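Local structure of N-acetylmuramoyl-L-alanine amidase domain-containing protein SAOUHSC_02979 (Staphylococcus aureus, 5T1Q) at residues 123-128 with 335-340; 234-239 with 317-322; 254-259 with 330-335. The protein probably cleaves amide bonds of cell-wall peptidoglycan as a secreted hydrolase, and this chain is its C-terminal part, with a glucosaminidase-type domain and a CHAP domain. One frame throughout, in Å; residues are numbered along the deposited sequence.

Overall arrangement
Contact 1 joins the two domains: strand 119-128 belongs to the glucosaminidase-family region, and 335-340 leads into strand 339-345 of the CHAP domain. Contacts 2 and 3 fall between its segments in sequence, contact 3 sharing Lys335 with it, and their own segments alternate. The large mixed sheet links all three. Strands 314-321, 327-332 and 339-345 are successive neighbours in it, and each supplies a segment. The centres of contacts 1 and 3 are about 12 Å apart, those of 2 and 3 about 13 Å, and those of 1 and 2 about 23 Å. Contact 3 packs helix 253-262 on the sheet, contact 2 covers the sheet with an incoming loop, and Glu319 bonds to Ser330 between them.

Contact 1. Residues 123-128 with 335-340; sequences NTLEAD and KGLGII
Leu125 and Ala127 of segment 123-128 receive Leu337, which stands at a type II beta turn running from Gly336 to Ile339. The segment is the end of strand 119-128, one half of a two-stranded antiparallel hairpin in the glucosaminidase-family region. The turn connects strands 327-332 and 339-345 of the CHAP domain, so the contact joins the two domains.

Leu125 comes first along the strand. Its CB lies 3.6 Å from Leu337 CD1. Its own CD1 is slightly farther from the same methyl, at 4.0 Å. The two leucine chains meet at a slant. Pro18 and Gln252 also touch Leu125.

Glu126 turns its CB away from the turn and offers only backbone, its C lying 4.2 Å from Leu337 CD2. Its carboxylate is engaged elsewhere, with OE1 hydrogen-bonded to Thr191. Ala127, like Leu125, points its CB toward the turn.

No hydrogen bond crosses between the segments, and the contact is apolar packing. Leu337 holds CG anti to its backbone N (chi1 -178°), which sends both methyls to the hairpin. Its carbonyl O accepts a bond from Lys198 NZ. CD1 of Leu337 meets the Leu125 side chain, while CD2 lies over the backbone, 4.0 Å from Leu125 O, and reaches Ala127 CB at 4.3 Å.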
loop_
_atom_site.group_PDB
_atom_site.type_symbol
_atom_site.label_atom_id
_atom_site.label_comp_id
_atom_site.label_asym_id
_atom_site.label_seq_id
_atom_site.Cartn_x
_atom_site.Cartn_y
_atom_site.Cartn_z
ATOM N N ASN A 123 4.390 -2.916 -13.311
ATOM C CA ASN A 123 4.784 -1.585 -12.896
ATOM C C ASN A 123 4.834 -1.677 -11.378
ATOM O O ASN A 123 3.953 -2.273 -10.755
ATOM C CB ASN A 123 3.786 -0.544 -13.387
ATOM C CG ASN A 123 3.796 -0.426 -14.891
ATOM O OD1 ASN A 123 4.857 -0.258 -15.505
ATOM N ND2 ASN A 123 2.628 -0.520 -15.496
ATOM N N THR A 124 5.879 -1.129 -10.785
ATOM C CA THR A 124 6.073 -1.248 -9.358
ATOM C C THR A 124 6.497 0.119 -8.815
ATOM O O THR A 124 7.302 0.824 -9.433
ATOM C CB THR A 124 7.067 -2.406 -9.043
ATOM O OG1 THR A 124 7.079 -2.698 -7.643
ATOM C CG2 THR A 124 8.465 -2.093 -9.513
ATOM N N LEU A 125 5.936 0.484 -7.665
ATOM C CA LEU A 125 6.168 1.792 -7.080
ATOM C C LEU A 125 7.418 1.832 -6.224
ATOM O O LEU A 125 7.690 0.921 -5.433
ATOM C CB LEU A 125 4.958 2.220 -6.261
ATOM C CG LEU A 125 3.637 2.245 -7.033
ATOM C CD1 LEU A 125 2.462 2.436 -6.078
ATOM C CD2 LEU A 125 3.658 3.314 -8.114
ATOM N N GLU A 126 8.160 2.915 -6.377
ATOM C CA GLU A 126 9.402 3.116 -5.682
ATOM C C GLU A 126 9.367 4.504 -5.065
ATOM O O GLU A 126 8.480 5.321 -5.364
ATOM C CB GLU A 126 10.559 3.040 -6.687
ATOM C CG GLU A 126 10.628 1.783 -7.560
ATOM C CD GLU A 126 11.014 0.518 -6.811
ATOM O OE1 GLU A 126 11.404 0.589 -5.624
ATOM O OE2 GLU A 126 10.946 -0.571 -7.427
ATOM N N ALA A 127 10.343 4.780 -4.218
ATOM C CA ALA A 127 10.433 6.071 -3.566
ATOM C C ALA A 127 11.886 6.456 -3.306
ATOM O O ALA A 127 12.717 5.605 -3.016
ATOM C CB ALA A 127 9.648 6.052 -2.268
ATOM N N ASP A 128 12.177 7.739 -3.503
ATOM C CA ASP A 128 13.475 8.350 -3.213
ATOM C C ASP A 128 13.072 9.379 -2.156
ATOM O O ASP A 128 12.864 10.561 -2.451
ATOM C CB ASP A 128 14.076 8.984 -4.478
ATOM C CG ASP A 128 15.424 9.661 -4.234
ATOM O OD1 ASP A 128 16.008 9.489 -3.144
ATOM O OD2 ASP A 128 15.906 10.365 -5.152
ATOM N N LYS A 335 2.038 12.273 1.269
ATOM C CA LYS A 335 2.946 12.313 2.416
ATOM C C LYS A 335 4.046 11.255 2.269
ATOM O O LYS A 335 5.141 11.403 2.820
ATOM C CB LYS A 335 2.161 12.119 3.724
ATOM C CG LYS A 335 2.925 12.465 5.000
ATOM C CD LYS A 335 3.201 13.969 5.105
ATOM C CE LYS A 335 4.112 14.326 6.279
ATOM N NZ LYS A 335 3.540 13.963 7.607
ATOM N N GLY A 336 3.764 10.208 1.505
ATOM C CA GLY A 336 4.728 9.134 1.274
ATOM C C GLY A 336 4.091 7.993 0.493
ATOM O O GLY A 336 2.884 7.997 0.242
ATOM N N LEU A 337 4.906 7.024 0.098
ATOM C CA LEU A 337 4.422 5.863 -0.650
ATOM C C LEU A 337 3.451 5.011 0.182
ATOM O O LEU A 337 3.800 4.562 1.266
ATOM C CB LEU A 337 5.619 4.999 -1.084
ATOM C CG LEU A 337 5.357 3.741 -1.915
ATOM C CD1 LEU A 337 4.674 4.089 -3.212
ATOM C CD2 LEU A 337 6.664 3.013 -2.204
ATOM N N GLY A 338 2.247 4.781 -0.346
ATOM C CA GLY A 338 1.216 3.972 0.324
ATOM C C GLY A 338 0.683 4.575 1.627
ATOM O O GLY A 338 0.168 3.858 2.492
ATOM N N ILE A 339 0.805 5.887 1.757
ATOM C CA ILE A 339 0.368 6.592 2.955
ATOM C C ILE A 339 -0.881 7.419 2.667
ATOM O O ILE A 339 -0.923 8.172 1.704
ATOM C CB ILE A 339 1.455 7.563 3.450
ATOM C CG1 ILE A 339 2.797 6.855 3.628
ATOM C CG2 ILE A 339 1.019 8.250 4.748
ATOM C CD1 ILE A 339 2.793 5.746 4.640
ATOM N N ILE A 340 -1.893 7.237 3.497
ATOM C CA ILE A 340 -3.105 8.021 3.471
ATOM C C ILE A 340 -2.875 9.125 4.513
ATOM O O ILE A 340 -2.499 8.824 5.631
ATOM C CB ILE A 340 -4.313 7.162 3.862
ATOM C CG1 ILE A 340 -4.565 6.112 2.780
ATOM C CG2 ILE A 340 -5.561 8.022 4.067
ATOM C CD1 ILE A 340 -5.490 5.011 3.238
#

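Contact 2. Residues 234-239 with 317-322; sequences DEFKPF and FVEKVN
A beta bulge in strand 314-321 carries this contact, and the loop ahead of helix 253-262 lies over it. At the bulge Glu319 and Lys320 both face Val328 of the adjacent strand 327-332. Phe236 is the loop residue that packs here.

The Phe236 ring receives a CH-pi contact from Glu319. CB of Glu319 sits 3.8 Å from the centroid of the Phe236 ring, only 5° off its normal. The opposite face of the ring is covered by CB of Glu235, its own neighbour in the loop. The ring is thus held between two CB atoms.

On the face that Glu319 CB covers, toward its rim, CE1 of Phe236 lies 3.7 Å from the backbone O of Glu319. The same CE1 lies 3.9 Å from CB of Lys320, which comes in obliquely. Lys320 then runs on fully extended, and its chain crosses Phe236 at about a right angle.

Here a loop of the CHAP domain packs on its sheet, and helix 253-262 also touches Phe236, through Arg260. Glu319 is bent at chi2 (-72°), which brings its carboxylate under the base of Phe236, on the same face as Glu319 CB. OE1 of Glu319 is 3.7 Å from CB of Phe236, and the carboxylate plane stands 35° from the ring plane. The carboxylate is well occupied: OE1 forms a salt bridge with Arg260, and OE2 is hydrogen-bonded to Ser330. Arg260 NH2 also donates to the carbonyl O of Lys237, tying the same loop to the helix.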
loop_
_atom_site.group_PDB
_atom_site.type_symbol
_atom_site.label_atom_id
_atom_site.label_comp_id
_atom_site.label_asym_id
_atom_site.label_seq_id
_atom_site.Cartn_x
_atom_site.Cartn_y
_atom_site.Cartn_z
ATOM N N ASP A 234 -11.873 9.713 17.224
ATOM C CA ASP A 234 -11.482 10.277 15.931
ATOM C C ASP A 234 -12.652 11.087 15.428
ATOM O O ASP A 234 -13.797 10.744 15.693
ATOM C CB ASP A 234 -11.132 9.175 14.939
ATOM C CG ASP A 234 -9.879 8.415 15.331
ATOM O OD1 ASP A 234 -9.153 8.889 16.238
ATOM O OD2 ASP A 234 -9.613 7.356 14.726
ATOM N N GLU A 235 -12.350 12.156 14.699
ATOM C CA GLU A 235 -13.366 13.031 14.137
ATOM C C GLU A 235 -14.175 12.350 13.042
ATOM O O GLU A 235 -15.381 12.556 12.938
ATOM C CB GLU A 235 -12.693 14.249 13.505
ATOM C CG GLU A 235 -11.749 15.003 14.416
ATOM C CD GLU A 235 -10.998 16.094 13.682
ATOM O OE1 GLU A 235 -11.618 17.090 13.260
ATOM O OE2 GLU A 235 -9.775 15.966 13.554
ATOM N N PHE A 236 -13.496 11.536 12.236
ATOM C CA PHE A 236 -14.115 10.902 11.046
ATOM C C PHE A 236 -14.050 9.372 10.989
ATOM O O PHE A 236 -13.210 8.741 11.620
ATOM C CB PHE A 236 -13.462 11.489 9.773
ATOM C CG PHE A 236 -13.216 12.984 9.847
ATOM C CD1 PHE A 236 -14.266 13.878 9.777
ATOM C CD2 PHE A 236 -11.929 13.486 10.020
ATOM C CE1 PHE A 236 -14.046 15.241 9.877
ATOM C CE2 PHE A 236 -11.693 14.853 10.113
ATOM C CZ PHE A 236 -12.761 15.736 10.038
ATOM N N LYS A 237 -14.944 8.795 10.190
ATOM C CA LYS A 237 -15.003 7.345 9.991
ATOM C C LYS A 237 -13.650 6.813 9.486
ATOM O O LYS A 237 -13.018 7.436 8.625
ATOM C CB LYS A 237 -16.116 7.002 8.990
ATOM C CG LYS A 237 -16.234 5.530 8.635
ATOM C CD LYS A 237 -17.239 5.287 7.517
ATOM C CE LYS A 237 -18.667 5.545 7.957
ATOM N NZ LYS A 237 -19.632 5.109 6.912
ATOM N N PRO A 238 -13.195 5.673 10.031
ATOM C CA PRO A 238 -11.918 5.131 9.569
ATOM C C PRO A 238 -11.980 4.669 8.115
ATOM O O PRO A 238 -13.066 4.321 7.614
ATOM C CB PRO A 238 -11.661 3.937 10.509
ATOM C CG PRO A 238 -12.985 3.614 11.138
ATOM C CD PRO A 238 -13.778 4.889 11.142
ATOM N N PHE A 239 -10.836 4.689 7.436
ATOM C CA PHE A 239 -10.794 4.243 6.068
ATOM C C PHE A 239 -10.892 2.730 5.997
ATOM O O PHE A 239 -10.345 2.040 6.839
ATOM C CB PHE A 239 -9.522 4.691 5.344
ATOM C CG PHE A 239 -9.456 4.215 3.910
ATOM C CD1 PHE A 239 -10.278 4.779 2.947
ATOM C CD2 PHE A 239 -8.604 3.187 3.536
ATOM C CE1 PHE A 239 -10.249 4.341 1.632
ATOM C CE2 PHE A 239 -8.563 2.742 2.225
ATOM C CZ PHE A 239 -9.387 3.326 1.267
ATOM N N PHE A 317 -10.547 13.908 -0.876
ATOM C CA PHE A 317 -11.904 13.763 -0.362
ATOM C C PHE A 317 -12.159 14.790 0.735
ATOM O O PHE A 317 -11.347 14.922 1.646
ATOM C CB PHE A 317 -12.088 12.341 0.182
ATOM C CG PHE A 317 -13.455 12.078 0.760
ATOM C CD1 PHE A 317 -14.511 11.746 -0.062
ATOM C CD2 PHE A 317 -13.683 12.167 2.123
ATOM C CE1 PHE A 317 -15.780 11.502 0.453
ATOM C CE2 PHE A 317 -14.953 11.942 2.651
ATOM C CZ PHE A 317 -16.001 11.598 1.810
ATOM N N VAL A 318 -13.273 15.517 0.654
ATOM C CA VAL A 318 -13.617 16.515 1.665
ATOM C C VAL A 318 -14.235 15.839 2.912
ATOM O O VAL A 318 -15.377 15.373 2.872
ATOM C CB VAL A 318 -14.610 17.562 1.126
ATOM C CG1 VAL A 318 -14.953 18.597 2.198
ATOM C CG2 VAL A 318 -14.050 18.246 -0.105
ATOM N N GLU A 319 -13.473 15.785 4.007
ATOM C CA GLU A 319 -13.963 15.206 5.261
ATOM C C GLU A 319 -14.856 16.196 6.014
ATOM O O GLU A 319 -15.812 15.804 6.669
ATOM C CB GLU A 319 -12.807 14.818 6.180
ATOM C CG GLU A 319 -11.852 13.773 5.629
ATOM C CD GLU A 319 -12.421 12.359 5.568
ATOM O OE1 GLU A 319 -13.536 12.101 6.100
ATOM O OE2 GLU A 319 -11.725 11.481 5.004
ATOM N N LYS A 320 -14.534 17.477 5.922
ATOM C CA LYS A 320 -15.275 18.503 6.651
ATOM C C LYS A 320 -15.145 19.862 6.002
ATOM O O LYS A 320 -14.120 20.183 5.414
ATOM C CB LYS A 320 -14.714 18.602 8.076
ATOM C CG LYS A 320 -15.441 19.571 8.993
ATOM C CD LYS A 320 -14.782 19.615 10.367
ATOM C CE LYS A 320 -15.463 20.605 11.287
ATOM N NZ LYS A 320 -14.773 20.579 12.595
ATOM N N VAL A 321 -16.221 20.630 6.065
ATOM C CA VAL A 321 -16.211 21.998 5.629
ATOM C C VAL A 321 -16.289 22.793 6.944
ATOM O O VAL A 321 -17.268 22.671 7.685
ATOM C CB VAL A 321 -17.380 22.347 4.708
ATOM C CG1 VAL A 321 -17.389 23.842 4.419
ATOM C CG2 VAL A 321 -17.305 21.557 3.400
ATOM N N ASN A 322 -15.256 23.570 7.236
ATOM C CA ASN A 322 -15.219 24.372 8.475
ATOM C C ASN A 322 -16.127 25.600 8.365
ATOM O O ASN A 322 -16.480 26.018 7.273
ATOM C CB ASN A 322 -13.774 24.780 8.787
ATOM C CG ASN A 322 -12.878 23.577 9.078
ATOM O OD1 ASN A 322 -13.245 22.687 9.853
ATOM N ND2 ASN A 322 -11.695 23.547 8.467
#

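Contact 3. Residues 254-259 with 330-335; sequences TWYVYN and SESNVK
Tyr256 lays its ring along strand 330-332, with the hydroxyl at Ser330 and the CB at Ser332. It projects from helix 253-262, which packs on the central sheet of the CHAP domain. The axes of helix segment 254-259 and strand 330-332 approach to 7.3 Å, with 137° between their chain directions.

CG of Tyr256 is anti to its backbone N (chi1 173°), which carries the ring past the strand backbone. One ring face is turned to the backbone of Glu331, whose C lies above it, offset toward the rim. Ser330 OG sits at the ring edge, in plane. It is 2.7 Å from Tyr256 OH, a hydrogen-bond distance, although the tyrosine proton may go to another acceptor. Ser330 OG is also bonded to Glu319 OE2.

At the other end, Ser332 OG packs 3.3 Å from Tyr256 CB, and Ser332 CB is 3.7 Å from that carbon. Ser332 OG is hydrogen-bonded to the carbonyl O of Gly251. Phe239 meets the Tyr256 ring, with the planes about 35° apart.

Glu331 points its CB away from the helix. OE1 bonds His314 NE2, and OE2 forms a salt bridge with Arg343. With Cys253 this geometry is consistent with a Cys-His-Glu triad, as in CHAP-type peptidases. Tyr256 packs against the backbone of Glu331, the residue that would complete the triad, and its hydroxyl probably joins a polar chain through Ser330 to Glu319.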
loop_
_atom_site.group_PDB
_atom_site.type_symbol
_atom_site.label_atom_id
_atom_site.label_comp_id
_atom_site.label_asym_id
_atom_site.label_seq_id
_atom_site.Cartn_x
_atom_site.Cartn_y
_atom_site.Cartn_z
ATOM N N THR A 254 -6.594 9.032 -7.051
ATOM C CA THR A 254 -7.837 8.751 -7.752
ATOM C C THR A 254 -8.532 7.551 -7.119
ATOM O O THR A 254 -9.704 7.616 -6.767
ATOM C CB THR A 254 -7.534 8.454 -9.229
ATOM O OG1 THR A 254 -6.430 7.561 -9.291
ATOM C CG2 THR A 254 -7.135 9.708 -9.961
ATOM N N TRP A 255 -7.792 6.464 -6.956
ATOM C CA TRP A 255 -8.325 5.267 -6.299
ATOM C C TRP A 255 -8.824 5.570 -4.882
ATOM O O TRP A 255 -9.849 5.059 -4.452
ATOM C CB TRP A 255 -7.241 4.170 -6.239
ATOM C CG TRP A 255 -7.643 2.955 -5.458
ATOM C CD1 TRP A 255 -8.207 1.814 -5.943
ATOM C CD2 TRP A 255 -7.513 2.768 -4.043
ATOM N NE1 TRP A 255 -8.432 0.925 -4.915
ATOM C CE2 TRP A 255 -8.015 1.491 -3.741
ATOM C CE3 TRP A 255 -7.020 3.559 -3.009
ATOM C CZ2 TRP A 255 -8.045 0.984 -2.438
ATOM C CZ3 TRP A 255 -7.049 3.050 -1.705
ATOM C CH2 TRP A 255 -7.554 1.778 -1.439
ATOM N N TYR A 256 -8.090 6.391 -4.152
ATOM C CA TYR A 256 -8.469 6.676 -2.768
ATOM C C TYR A 256 -9.811 7.392 -2.703
ATOM O O TYR A 256 -10.674 7.003 -1.918
ATOM C CB TYR A 256 -7.371 7.465 -2.006
ATOM C CG TYR A 256 -7.851 7.884 -0.647
ATOM C CD1 TYR A 256 -7.808 6.996 0.435
ATOM C CD2 TYR A 256 -8.409 9.157 -0.441
ATOM C CE1 TYR A 256 -8.283 7.369 1.674
ATOM C CE2 TYR A 256 -8.909 9.529 0.795
ATOM C CZ TYR A 256 -8.839 8.637 1.848
ATOM O OH TYR A 256 -9.319 9.003 3.070
ATOM N N VAL A 257 -9.990 8.425 -3.526
ATOM C CA VAL A 257 -11.246 9.171 -3.503
ATOM C C VAL A 257 -12.459 8.304 -3.928
ATOM O O VAL A 257 -13.540 8.403 -3.340
ATOM C CB VAL A 257 -11.155 10.464 -4.324
ATOM C CG1 VAL A 257 -12.479 11.206 -4.288
ATOM C CG2 VAL A 257 -10.027 11.359 -3.804
ATOM N N TYR A 258 -12.268 7.468 -4.939
ATOM C CA TYR A 258 -13.295 6.547 -5.385
ATOM C C TYR A 258 -13.751 5.667 -4.219
ATOM O O TYR A 258 -14.952 5.552 -3.959
ATOM C CB TYR A 258 -12.771 5.681 -6.539
ATOM C CG TYR A 258 -13.725 4.580 -6.983
ATOM C CD1 TYR A 258 -13.714 3.326 -6.358
ATOM C CD2 TYR A 258 -14.620 4.785 -8.026
ATOM C CE1 TYR A 258 -14.592 2.315 -6.755
ATOM C CE2 TYR A 258 -15.498 3.783 -8.429
ATOM C CZ TYR A 258 -15.485 2.557 -7.786
ATOM O OH TYR A 258 -16.353 1.569 -8.205
ATOM N N ASN A 259 -12.783 5.072 -3.511
ATOM C CA ASN A 259 -13.088 4.186 -2.365
ATOM C C ASN A 259 -13.653 4.916 -1.163
ATOM O O ASN A 259 -14.625 4.470 -0.566
ATOM C CB ASN A 259 -11.861 3.367 -1.957
ATOM C CG ASN A 259 -11.600 2.207 -2.909
ATOM O OD1 ASN A 259 -10.821 2.324 -3.848
ATOM N ND2 ASN A 259 -12.328 1.131 -2.734
ATOM N N SER A 330 -8.773 14.412 3.017
ATOM C CA SER A 330 -7.976 13.213 3.167
ATOM C C SER A 330 -7.551 12.806 1.739
ATOM O O SER A 330 -8.266 13.052 0.750
ATOM C CB SER A 330 -8.727 12.096 3.911
ATOM O OG SER A 330 -9.854 11.637 3.191
ATOM N N GLU A 331 -6.400 12.170 1.637
ATOM C CA GLU A 331 -5.823 11.856 0.336
ATOM C C GLU A 331 -4.771 10.773 0.502
ATOM O O GLU A 331 -4.427 10.429 1.622
ATOM C CB GLU A 331 -5.191 13.132 -0.223
ATOM C CG GLU A 331 -4.207 13.756 0.761
ATOM C CD GLU A 331 -3.881 15.208 0.498
ATOM O OE1 GLU A 331 -4.194 15.734 -0.598
ATOM O OE2 GLU A 331 -3.283 15.839 1.407
ATOM N N SER A 332 -4.282 10.233 -0.611
ATOM C CA SER A 332 -3.262 9.204 -0.579
ATOM C C SER A 332 -2.067 9.614 -1.415
ATOM O O SER A 332 -2.183 10.420 -2.333
ATOM C CB SER A 332 -3.808 7.891 -1.141
ATOM O OG SER A 332 -4.128 8.040 -2.529
ATOM N N ASN A 333 -0.929 9.021 -1.077
ATOM C CA ASN A 333 0.339 9.193 -1.765
ATOM C C ASN A 333 0.897 10.618 -1.942
ATOM O O ASN A 333 1.583 10.884 -2.920
ATOM C CB ASN A 333 0.359 8.366 -3.076
ATOM C CG ASN A 333 0.494 6.856 -2.810
ATOM O OD1 ASN A 333 -0.095 6.317 -1.870
ATOM N ND2 ASN A 333 1.279 6.183 -3.616
ATOM N N VAL A 334 0.636 11.514 -0.980
ATOM C CA VAL A 334 1.270 12.845 -0.990
ATOM C C VAL A 334 2.299 12.939 0.147
ATOM O O VAL A 334 3.317 13.593 -0.004
ATOM C CB VAL A 334 0.284 14.046 -0.901
ATOM C CG1 VAL A 334 -0.824 13.897 -1.918
ATOM C CG2 VAL A 334 -0.281 14.227 0.495
ATOM N N LYS A 335 2.038 12.273 1.269
ATOM C CA LYS A 335 2.946 12.313 2.416
ATOM C C LYS A 335 4.046 11.255 2.269
ATOM O O LYS A 335 5.141 11.403 2.820
ATOM C CB LYS A 335 2.161 12.119 3.724
ATOM C CG LYS A 335 2.925 12.465 5.000
ATOM C CD LYS A 335 3.201 13.969 5.105
ATOM C CE LYS A 335 4.112 14.326 6.279
ATOM N NZ LYS A 335 3.540 13.963 7.607
#